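Local coordinates for protein methylmalonate-semialdehyde dehydrogenase (Oceanimonas doudoroffii, PDB 4ZZ7) that catalyses the NAD-dependent, probably CoA-acylating, oxidation of methylmalonate semialdehyde, as a member of the aldehyde dehydrogenase family, at residues V16-R21 against D38-K43; N340-Q345 against M379-E384; L371-T376 against L391-V396. One frame throughout, in Å; residues are numbered along the deposited sequence.

Contact 1: residues V16-R21 against D38-K43; sequences VTENTR and DLASTK
Glu18 OE1 is gripped by both polar groups of Ser41: OG donates to it over 2.6 Å and the backbone N over 2.9 Å, while Thr44 OG1, in the first turn of helix 42-61, adds a further bond. The two Ser41 donors arrive differently, N on the syn lone pair and OG from above the carboxylate plane. Glu18 reaches this site because CG lies anti to the backbone N (chi1 -173°) and the chain stays extended beyond it. Its other oxygen, OE2, accepts a bond from Thr20 OG1 over 2.7 Å, so the carboxylate is tied to its own loop as well as to the start of the helix, whose N-cap residue is Ser41. With alanine in place of Glu18, Ser41 N and OG would probably lose their shared acceptor and Thr20 OG1 its partner, leaving this side of the loop less firmly held. A second carboxylate works in the reverse direction. Asp38 OD2 takes Glu18 N at 2.9 Å, from above its plane, and OD1 takes Asn19 N at 3.0 Å on its syn side. Thus two successive amides of the loop are held by one side chain, and a water that accepts from Thr20 N lies 2.9 Å from Asp38 OD1. One residue on from Asp38, Leu39 N donates to Arg21 O over 3.0 Å in a nearly straight bond (171° at the hydrogen). Leu39 CB sits 4.2 Å above one face of the Arg21 guanidinium, whose nitrogens are drawn off to salt bridges with Asp207 and Glu209. The exchange of backbone amides and acid groups fastens the loop after strand 15-16 to the turn after strand 32-38; a negative Glu18 would probably be favoured by its place beside the helix N-terminus.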
loop_
_atom_site.group_PDB
_atom_site.type_symbol
_atom_site.label_atom_id
_atom_site.label_comp_id
_atom_site.label_asym_id
_atom_site.label_seq_id
_atom_site.Cartn_x
_atom_site.Cartn_y
_atom_site.Cartn_z
ATOM N N VAL A 16 -40.920 7.982 10.536
ATOM C CA VAL A 16 -41.837 7.443 11.539
ATOM C C VAL A 16 -41.653 8.129 12.886
ATOM O O VAL A 16 -40.604 8.702 13.196
ATOM C CB VAL A 16 -41.694 5.910 11.711
ATOM C CG1 VAL A 16 -41.931 5.190 10.381
ATOM C CG2 VAL A 16 -40.335 5.542 12.291
ATOM N N THR A 17 -42.688 8.065 13.701
ATOM C CA THR A 17 -42.616 8.715 14.984
ATOM C C THR A 17 -43.366 7.933 16.033
ATOM O O THR A 17 -44.512 7.561 15.834
ATOM C CB THR A 17 -43.079 10.166 14.879
ATOM O OG1 THR A 17 -43.114 10.725 16.196
ATOM C CG2 THR A 17 -44.444 10.274 14.183
ATOM N N GLU A 18 -42.683 7.673 17.139
ATOM C CA GLU A 18 -43.158 6.749 18.151
ATOM C C GLU A 18 -44.212 7.379 19.036
ATOM O O GLU A 18 -45.215 6.734 19.330
ATOM C CB GLU A 18 -42.007 6.274 19.019
ATOM C CG GLU A 18 -42.388 5.171 19.996
ATOM C CD GLU A 18 -41.278 4.866 20.976
ATOM O OE1 GLU A 18 -40.125 4.697 20.533
ATOM O OE2 GLU A 18 -41.543 4.799 22.194
ATOM N N ASN A 19 -43.950 8.607 19.489
ATOM C CA ASN A 19 -44.924 9.430 20.228
ATOM C C ASN A 19 -45.213 9.012 21.668
ATOM O O ASN A 19 -46.335 9.193 22.153
ATOM C CB ASN A 19 -46.249 9.569 19.454
ATOM C CG ASN A 19 -46.098 10.415 18.216
ATOM O OD1 ASN A 19 -45.564 11.540 18.281
ATOM N ND2 ASN A 19 -46.583 9.901 17.075
ATOM N N THR A 20 -44.207 8.476 22.349
ATOM C CA THR A 20 -44.341 8.172 23.775
ATOM C C THR A 20 -43.557 9.143 24.652
ATOM O O THR A 20 -43.828 9.253 25.844
ATOM C CB THR A 20 -43.992 6.694 24.114
ATOM O OG1 THR A 20 -42.585 6.493 24.092
ATOM C CG2 THR A 20 -44.703 5.705 23.149
ATOM N N ARG A 21 -42.614 9.872 24.067
ATOM C CA ARG A 21 -41.761 10.784 24.834
ATOM C C ARG A 21 -41.092 11.787 23.905
ATOM O O ARG A 21 -40.701 11.432 22.795
ATOM C CB ARG A 21 -40.708 9.953 25.567
ATOM C CG ARG A 21 -39.800 10.732 26.498
ATOM C CD ARG A 21 -39.208 9.785 27.524
ATOM N NE ARG A 21 -38.462 8.681 26.907
ATOM C CZ ARG A 21 -37.134 8.655 26.738
ATOM N NH1 ARG A 21 -36.354 9.684 27.121
ATOM N NH2 ARG A 21 -36.573 7.583 26.184
ATOM N N ASP A 38 -38.952 13.734 18.791
ATOM C CA ASP A 38 -39.407 12.423 19.251
ATOM C C ASP A 38 -38.226 11.589 19.752
ATOM O O ASP A 38 -37.216 11.515 19.083
ATOM C CB ASP A 38 -40.103 11.681 18.118
ATOM C CG ASP A 38 -40.820 10.450 18.602
ATOM O OD1 ASP A 38 -41.722 10.585 19.460
ATOM O OD2 ASP A 38 -40.501 9.345 18.119
ATOM N N LEU A 39 -38.345 10.989 20.928
ATOM C CA LEU A 39 -37.281 10.148 21.458
ATOM C C LEU A 39 -37.621 8.671 21.294
ATOM O O LEU A 39 -38.655 8.198 21.763
ATOM C CB LEU A 39 -36.982 10.474 22.922
ATOM C CG LEU A 39 -36.575 11.927 23.204
ATOM C CD1 LEU A 39 -36.197 12.078 24.665
ATOM C CD2 LEU A 39 -35.419 12.420 22.332
ATOM N N ALA A 40 -36.726 7.945 20.634
ATOM C CA ALA A 40 -36.970 6.554 20.300
ATOM C C ALA A 40 -36.635 5.647 21.451
ATOM O O ALA A 40 -35.652 5.836 22.155
ATOM C CB ALA A 40 -36.169 6.146 19.078
ATOM N N SER A 41 -37.462 4.635 21.610
ATOM C CA SER A 41 -37.365 3.726 22.726
ATOM C C SER A 41 -36.690 2.486 22.211
ATOM O O SER A 41 -36.529 2.332 21.005
ATOM C CB SER A 41 -38.776 3.388 23.208
ATOM O OG SER A 41 -39.509 2.766 22.147
ATOM N N THR A 42 -36.357 1.571 23.107
ATOM C CA THR A 42 -35.653 0.362 22.697
ATOM C C THR A 42 -36.438 -0.452 21.640
ATOM O O THR A 42 -35.842 -1.186 20.867
ATOM C CB THR A 42 -35.287 -0.560 23.882
ATOM O OG1 THR A 42 -36.476 -1.076 24.454
ATOM C CG2 THR A 42 -34.564 0.168 24.972
ATOM N N LYS A 43 -37.756 -0.335 21.597
ATOM C CA LYS A 43 -38.547 -1.038 20.578
ATOM C C LYS A 43 -38.408 -0.436 19.176
ATOM O O LYS A 43 -38.477 -1.149 18.157
ATOM C CB LYS A 43 -40.022 -1.019 20.966
ATOM C CG LYS A 43 -40.922 -1.729 19.965
ATOM C CD LYS A 43 -42.392 -1.543 20.282
ATOM C CE LYS A 43 -43.249 -2.109 19.157
ATOM N NZ LYS A 43 -44.704 -1.946 19.421
HETATM O O HOH W 1 -41.179 8.647 21.582
#

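Contact 2: residues N340-Q345 against M379-E384; sequences NSAEQQ and MTSYQE
The Gln345 side-chain amide meets the start of helix 380-383, its oxygen taking Thr380 N within its own carbonyl plane and on a lone pair. This OE1 bond measures 3.0 Å with 153° at the hydrogen. From the same amide, NE2 reaches Thr380 OG1 at 3.5 Å, a weak bond; the orientation with OE1 toward Thr380 N is the one that gives that donor an acceptor. The Gln345 and Thr380 side chains cross at about a right angle. Gln345 reaches across to Thr380 because its chain runs extended beyond CG (chi2 175°), and OE1 also rests 3.3 Å from Met379 CB. Met379 holds the N-cap position, so the glutamine supplies an acceptor for an amide of the first helical turn from a distant part of the sequence. Further back along helix 329-344, Ala342 CB packs against Ser381 OG at 3.3 Å, and Ser341 OG lies 4.0 Å from the same hydroxyl, a looser approach. The contact therefore brings the C-terminal end of helix 329-344 against the N-terminal end of the short helix 380-383. Ala347 lies against both Ala342 and Met379, while Tyr382 meets His409 edge-to-face.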
loop_
_atom_site.group_PDB
_atom_site.type_symbol
_atom_site.label_atom_id
_atom_site.label_comp_id
_atom_site.label_asym_id
_atom_site.label_seq_id
_atom_site.Cartn_x
_atom_site.Cartn_y
_atom_site.Cartn_z
ATOM N N ASN A 340 -15.410 32.736 35.474
ATOM C CA ASN A 340 -15.365 33.181 36.873
ATOM C C ASN A 340 -14.288 32.421 37.637
ATOM O O ASN A 340 -13.392 33.047 38.233
ATOM C CB ASN A 340 -16.713 32.998 37.559
ATOM C CG ASN A 340 -17.814 33.800 36.899
ATOM O OD1 ASN A 340 -17.568 34.868 36.335
ATOM N ND2 ASN A 340 -19.036 33.282 36.942
ATOM N N SER A 341 -14.374 31.084 37.572
ATOM C CA SER A 341 -13.411 30.171 38.200
ATOM C C SER A 341 -11.980 30.562 37.907
ATOM O O SER A 341 -11.128 30.483 38.789
ATOM C CB SER A 341 -13.634 28.726 37.728
ATOM O OG SER A 341 -12.517 27.883 38.002
ATOM N N ALA A 342 -11.713 30.977 36.672
ATOM C CA ALA A 342 -10.361 31.392 36.297
ATOM C C ALA A 342 -9.987 32.712 36.965
ATOM O O ALA A 342 -8.856 32.887 37.436
ATOM C CB ALA A 342 -10.228 31.506 34.794
ATOM N N GLU A 343 -10.948 33.634 37.014
ATOM C CA GLU A 343 -10.744 34.917 37.702
ATOM C C GLU A 343 -10.565 34.757 39.211
ATOM O O GLU A 343 -9.673 35.365 39.805
ATOM C CB GLU A 343 -11.917 35.844 37.438
ATOM C CG GLU A 343 -11.645 37.260 37.893
ATOM C CD GLU A 343 -12.696 38.220 37.419
ATOM O OE1 GLU A 343 -12.303 39.264 36.855
ATOM O OE2 GLU A 343 -13.898 37.916 37.606
ATOM N N GLN A 344 -11.437 33.945 39.803
ATOM C CA GLN A 344 -11.344 33.586 41.204
ATOM C C GLN A 344 -9.986 32.985 41.566
ATOM O O GLN A 344 -9.422 33.383 42.577
ATOM C CB GLN A 344 -12.458 32.616 41.594
ATOM C CG GLN A 344 -12.618 32.448 43.103
ATOM C CD GLN A 344 -13.448 31.230 43.491
ATOM O OE1 GLN A 344 -14.070 30.584 42.638
ATOM N NE2 GLN A 344 -13.461 30.907 44.788
ATOM N N GLN A 345 -9.455 32.057 40.756
ATOM C CA GLN A 345 -8.152 31.392 41.068
ATOM C C GLN A 345 -6.883 32.208 40.728
ATOM O O GLN A 345 -5.783 31.688 40.803
ATOM C CB GLN A 345 -8.079 29.993 40.430
ATOM C CG GLN A 345 -9.080 29.002 41.017
ATOM C CD GLN A 345 -9.096 27.647 40.312
ATOM O OE1 GLN A 345 -9.101 27.564 39.078
ATOM N NE2 GLN A 345 -9.134 26.582 41.090
ATOM N N MET A 379 -5.231 25.387 37.883
ATOM C CA MET A 379 -6.583 25.964 37.765
ATOM C C MET A 379 -7.547 24.972 37.124
ATOM O O MET A 379 -7.186 24.243 36.226
ATOM C CB MET A 379 -6.558 27.254 36.940
ATOM C CG MET A 379 -5.557 28.306 37.400
ATOM S SD MET A 379 -5.606 29.813 36.398
ATOM C CE MET A 379 -4.538 30.946 37.279
ATOM N N THR A 380 -8.786 24.961 37.591
ATOM C CA THR A 380 -9.787 23.999 37.132
ATOM C C THR A 380 -10.207 24.311 35.717
ATOM O O THR A 380 -10.498 23.419 34.925
ATOM C CB THR A 380 -11.049 24.044 38.008
ATOM O OG1 THR A 380 -10.664 24.003 39.372
ATOM C CG2 THR A 380 -11.959 22.855 37.744
ATOM N N SER A 381 -10.269 25.596 35.414
ATOM C CA SER A 381 -10.593 26.053 34.070
ATOM C C SER A 381 -9.525 25.652 33.018
ATOM O O SER A 381 -9.841 25.548 31.825
ATOM C CB SER A 381 -10.826 27.570 34.097
ATOM O OG SER A 381 -9.941 28.213 35.001
ATOM N N TYR A 382 -8.279 25.443 33.451
ATOM C CA TYR A 382 -7.231 24.909 32.569
ATOM C C TYR A 382 -7.231 23.385 32.467
ATOM O O TYR A 382 -6.951 22.834 31.411
ATOM C CB TYR A 382 -5.834 25.361 33.013
ATOM C CG TYR A 382 -4.716 24.582 32.344
ATOM C CD1 TYR A 382 -4.214 24.977 31.123
ATOM C CD2 TYR A 382 -4.189 23.434 32.933
ATOM C CE1 TYR A 382 -3.205 24.272 30.506
ATOM C CE2 TYR A 382 -3.184 22.719 32.319
ATOM C CZ TYR A 382 -2.693 23.137 31.106
ATOM O OH TYR A 382 -1.703 22.391 30.514
ATOM N N GLN A 383 -7.471 22.699 33.567
ATOM C CA GLN A 383 -7.503 21.253 33.527
ATOM C C GLN A 383 -8.679 20.770 32.701
ATOM O O GLN A 383 -8.535 19.831 31.945
ATOM C CB GLN A 383 -7.560 20.655 34.941
ATOM C CG GLN A 383 -6.275 20.831 35.749
ATOM C CD GLN A 383 -6.486 20.764 37.260
ATOM O OE1 GLN A 383 -7.468 20.197 37.737
ATOM N NE2 GLN A 383 -5.558 21.357 38.022
ATOM N N GLU A 384 -9.824 21.421 32.829
ATOM C CA GLU A 384 -11.059 20.928 32.232
ATOM C C GLU A 384 -11.365 21.610 30.903
ATOM O O GLU A 384 -10.911 22.719 30.675
ATOM C CB GLU A 384 -12.203 21.103 33.222
ATOM C CG GLU A 384 -11.999 20.270 34.492
ATOM C CD GLU A 384 -13.114 20.425 35.513
ATOM O OE1 GLU A 384 -14.100 21.165 35.264
ATOM O OE2 GLU A 384 -12.989 19.786 36.576
#

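Contact 3: residues L371-T376 against L391-V396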
loop_
_atom_site.group_PDB
_atom_site.type_symbol
_atom_site.label_atom_id
_atom_site.label_comp_id
_atom_site.label_asym_id
_atom_site.label_seq_id
_atom_site.Cartn_x
_atom_site.Cartn_y
_atom_site.Cartn_z
ATOM N N LEU A 371 -10.453 36.438 26.517
ATOM C CA LEU A 371 -9.028 36.130 26.644
ATOM C C LEU A 371 -8.690 36.090 28.119
ATOM O O LEU A 371 -9.001 37.043 28.828
ATOM C CB LEU A 371 -8.196 37.208 25.981
ATOM C CG LEU A 371 -6.877 36.763 25.361
ATOM C CD1 LEU A 371 -6.103 37.965 24.855
ATOM C CD2 LEU A 371 -6.015 36.013 26.351
ATOM N N ILE A 372 -8.088 34.994 28.585
ATOM C CA ILE A 372 -7.608 34.873 29.978
ATOM C C ILE A 372 -6.080 34.818 29.932
ATOM O O ILE A 372 -5.530 34.165 29.062
ATOM C CB ILE A 372 -8.179 33.631 30.678
ATOM C CG1 ILE A 372 -9.703 33.641 30.581
ATOM C CG2 ILE A 372 -7.774 33.640 32.133
ATOM C CD1 ILE A 372 -10.394 32.418 31.150
ATOM N N ASP A 373 -5.394 35.515 30.833
ATOM C CA ASP A 373 -3.918 35.553 30.831
ATOM C C ASP A 373 -3.435 35.095 32.208
ATOM O O ASP A 373 -4.209 35.076 33.174
ATOM C CB ASP A 373 -3.415 36.968 30.449
ATOM C CG ASP A 373 -1.882 37.046 30.132
ATOM O OD1 ASP A 373 -1.188 36.025 29.945
ATOM O OD2 ASP A 373 -1.357 38.176 30.075
ATOM N N HIS A 374 -2.175 34.661 32.272
ATOM C CA HIS A 374 -1.535 34.171 33.518
ATOM C C HIS A 374 -2.286 32.992 34.136
ATOM O O HIS A 374 -2.573 32.984 35.341
ATOM C CB HIS A 374 -1.374 35.302 34.547
ATOM C CG HIS A 374 -0.677 36.505 34.001
ATOM N ND1 HIS A 374 -1.329 37.698 33.763
ATOM C CD2 HIS A 374 0.606 36.689 33.608
ATOM C CE1 HIS A 374 -0.472 38.572 33.262
ATOM N NE2 HIS A 374 0.707 37.982 33.151
ATOM N N VAL A 375 -2.604 32.002 33.302
ATOM C CA VAL A 375 -3.308 30.813 33.776
ATOM C C VAL A 375 -2.239 29.815 34.158
ATOM O O VAL A 375 -1.125 29.855 33.611
ATOM C CB VAL A 375 -4.326 30.218 32.757
ATOM C CG1 VAL A 375 -5.080 31.306 32.014
ATOM C CG2 VAL A 375 -3.654 29.301 31.765
ATOM N N THR A 376 -2.580 28.932 35.090
ATOM C CA THR A 376 -1.611 27.970 35.625
ATOM C C THR A 376 -2.155 26.540 35.571
ATOM O O THR A 376 -3.376 26.355 35.534
ATOM C CB THR A 376 -1.176 28.328 37.075
ATOM O OG1 THR A 376 -2.316 28.373 37.951
ATOM C CG2 THR A 376 -0.414 29.671 37.109
ATOM N N LEU A 391 -9.952 31.821 25.019
ATOM C CA LEU A 391 -8.546 31.529 24.806
ATOM C C LEU A 391 -7.723 31.808 26.066
ATOM O O LEU A 391 -7.667 32.935 26.521
ATOM C CB LEU A 391 -8.012 32.387 23.679
ATOM C CG LEU A 391 -6.870 31.814 22.823
ATOM C CD1 LEU A 391 -6.120 32.958 22.143
ATOM C CD2 LEU A 391 -5.891 30.916 23.575
ATOM N N GLN A 392 -7.095 30.763 26.610
ATOM C CA GLN A 392 -6.175 30.847 27.768
ATOM C C GLN A 392 -4.718 30.919 27.312
ATOM O O GLN A 392 -4.327 30.254 26.359
ATOM C CB GLN A 392 -6.369 29.634 28.686
ATOM C CG GLN A 392 -7.652 29.710 29.485
ATOM C CD GLN A 392 -8.111 28.382 30.051
ATOM O OE1 GLN A 392 -8.180 27.385 29.345
ATOM N NE2 GLN A 392 -8.477 28.377 31.324
ATOM N N VAL A 393 -3.903 31.718 27.988
ATOM C CA VAL A 393 -2.465 31.816 27.635
ATOM C C VAL A 393 -1.591 31.569 28.858
ATOM O O VAL A 393 -1.685 32.284 29.846
ATOM C CB VAL A 393 -2.097 33.131 26.908
ATOM C CG1 VAL A 393 -2.996 34.243 27.360
ATOM C CG2 VAL A 393 -0.640 33.524 27.096
ATOM N N VAL A 394 -0.781 30.519 28.766
ATOM C CA VAL A 394 0.174 30.154 29.780
ATOM C C VAL A 394 1.530 30.683 29.333
ATOM O O VAL A 394 1.834 30.729 28.140
ATOM C CB VAL A 394 0.268 28.618 29.946
ATOM C CG1 VAL A 394 1.348 28.221 30.960
ATOM C CG2 VAL A 394 -1.076 28.038 30.366
ATOM N N ARG A 395 2.336 31.075 30.318
ATOM C CA ARG A 395 3.695 31.529 30.095
ATOM C C ARG A 395 4.634 30.475 30.685
ATOM O O ARG A 395 4.349 29.911 31.739
ATOM C CB ARG A 395 3.879 32.922 30.712
ATOM C CG ARG A 395 3.041 34.000 30.007
ATOM C CD ARG A 395 2.590 35.133 30.926
ATOM N NE ARG A 395 1.783 36.135 30.220
ATOM C CZ ARG A 395 2.272 37.101 29.437
ATOM N NH1 ARG A 395 1.454 37.965 28.842
ATOM N NH2 ARG A 395 3.569 37.224 29.249
ATOM N N VAL A 396 5.697 30.156 29.957
ATOM C CA VAL A 396 6.742 29.230 30.409
ATOM C C VAL A 396 8.134 29.723 29.947
ATOM O O VAL A 396 8.277 30.579 29.062
ATOM C CB VAL A 396 6.538 27.749 29.936
ATOM C CG1 VAL A 396 5.256 27.133 30.472
ATOM C CG2 VAL A 396 6.558 27.641 28.423
#
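Asp373 and Arg395 form a two-pronged, side-on salt bridge. Arg395 NE meets Asp373 OD1 over 3.0 Å at 162°, close to the guanidinium plane and on the syn side of the oxygen; NH1 meets OD2 over 3.1 Å on its syn lone pair. The two planes are 40° apart, so the pairing is not flat. Asp373 CG lies anti to its backbone nitrogen (chi1 -168°), which puts the carboxylate beside the arginine, and Arg395 NH2 goes on to its own salt bridge with Asp298. His374 NE2 lies 3.6 Å from Arg395 NE, in an oblique approach with the ring and guanidinium planes only slightly turned against each other; His374 ND1 is hydrogen-bonded to Thr348 OG1.

The backbone bonds are those of parallel strands: Ile372 N donates to Leu391 O at 2.9 Å, and Val393 N to Ile372 O at 3.1 Å.

Carbon contacts lie on both faces. Leu371 CD2 touches Val393 CG1 at 3.6 Å on the face that carries Asp373, whereas on the other the aliphatic part of Gln392 runs beside Ile372. Val375 CG1, further along the chain, comes to 3.9 Å from Gln392 CB.

Strands 370-373 and 390-396 are neighbours in the sheet, joined through helix 380-383 as a beta-alpha-beta crossover. Strand 348-351 flanks the first antiparallel, strand 286-292 the second in parallel, and helix 296-308 packs over Leu371, Asp373 and Arg395.

Contacts 2 and 3 belong to one piece of the fold: their centres are 11 Å apart, their segments alternate along the chain, and Ser381 O to Gln392 NE2, at 3.2 Å a probable hydrogen bond, ties helix 380-383 to strand 390-396. Contact 1 stands apart, its centre about 40 Å from that of contact 2 and 46 Å from that of contact 3. By side-chain distance it lies nearer the cofactor than contact 3 does: the Leu39 side chain is about 8 Å from the bound NAD and about 5 Å from that of NAD-binding Glu178. The side chain of Gln392 is about 14 Å from NAD, and that of Ser381 about 10 Å from that of Glu385, another NAD-binding residue.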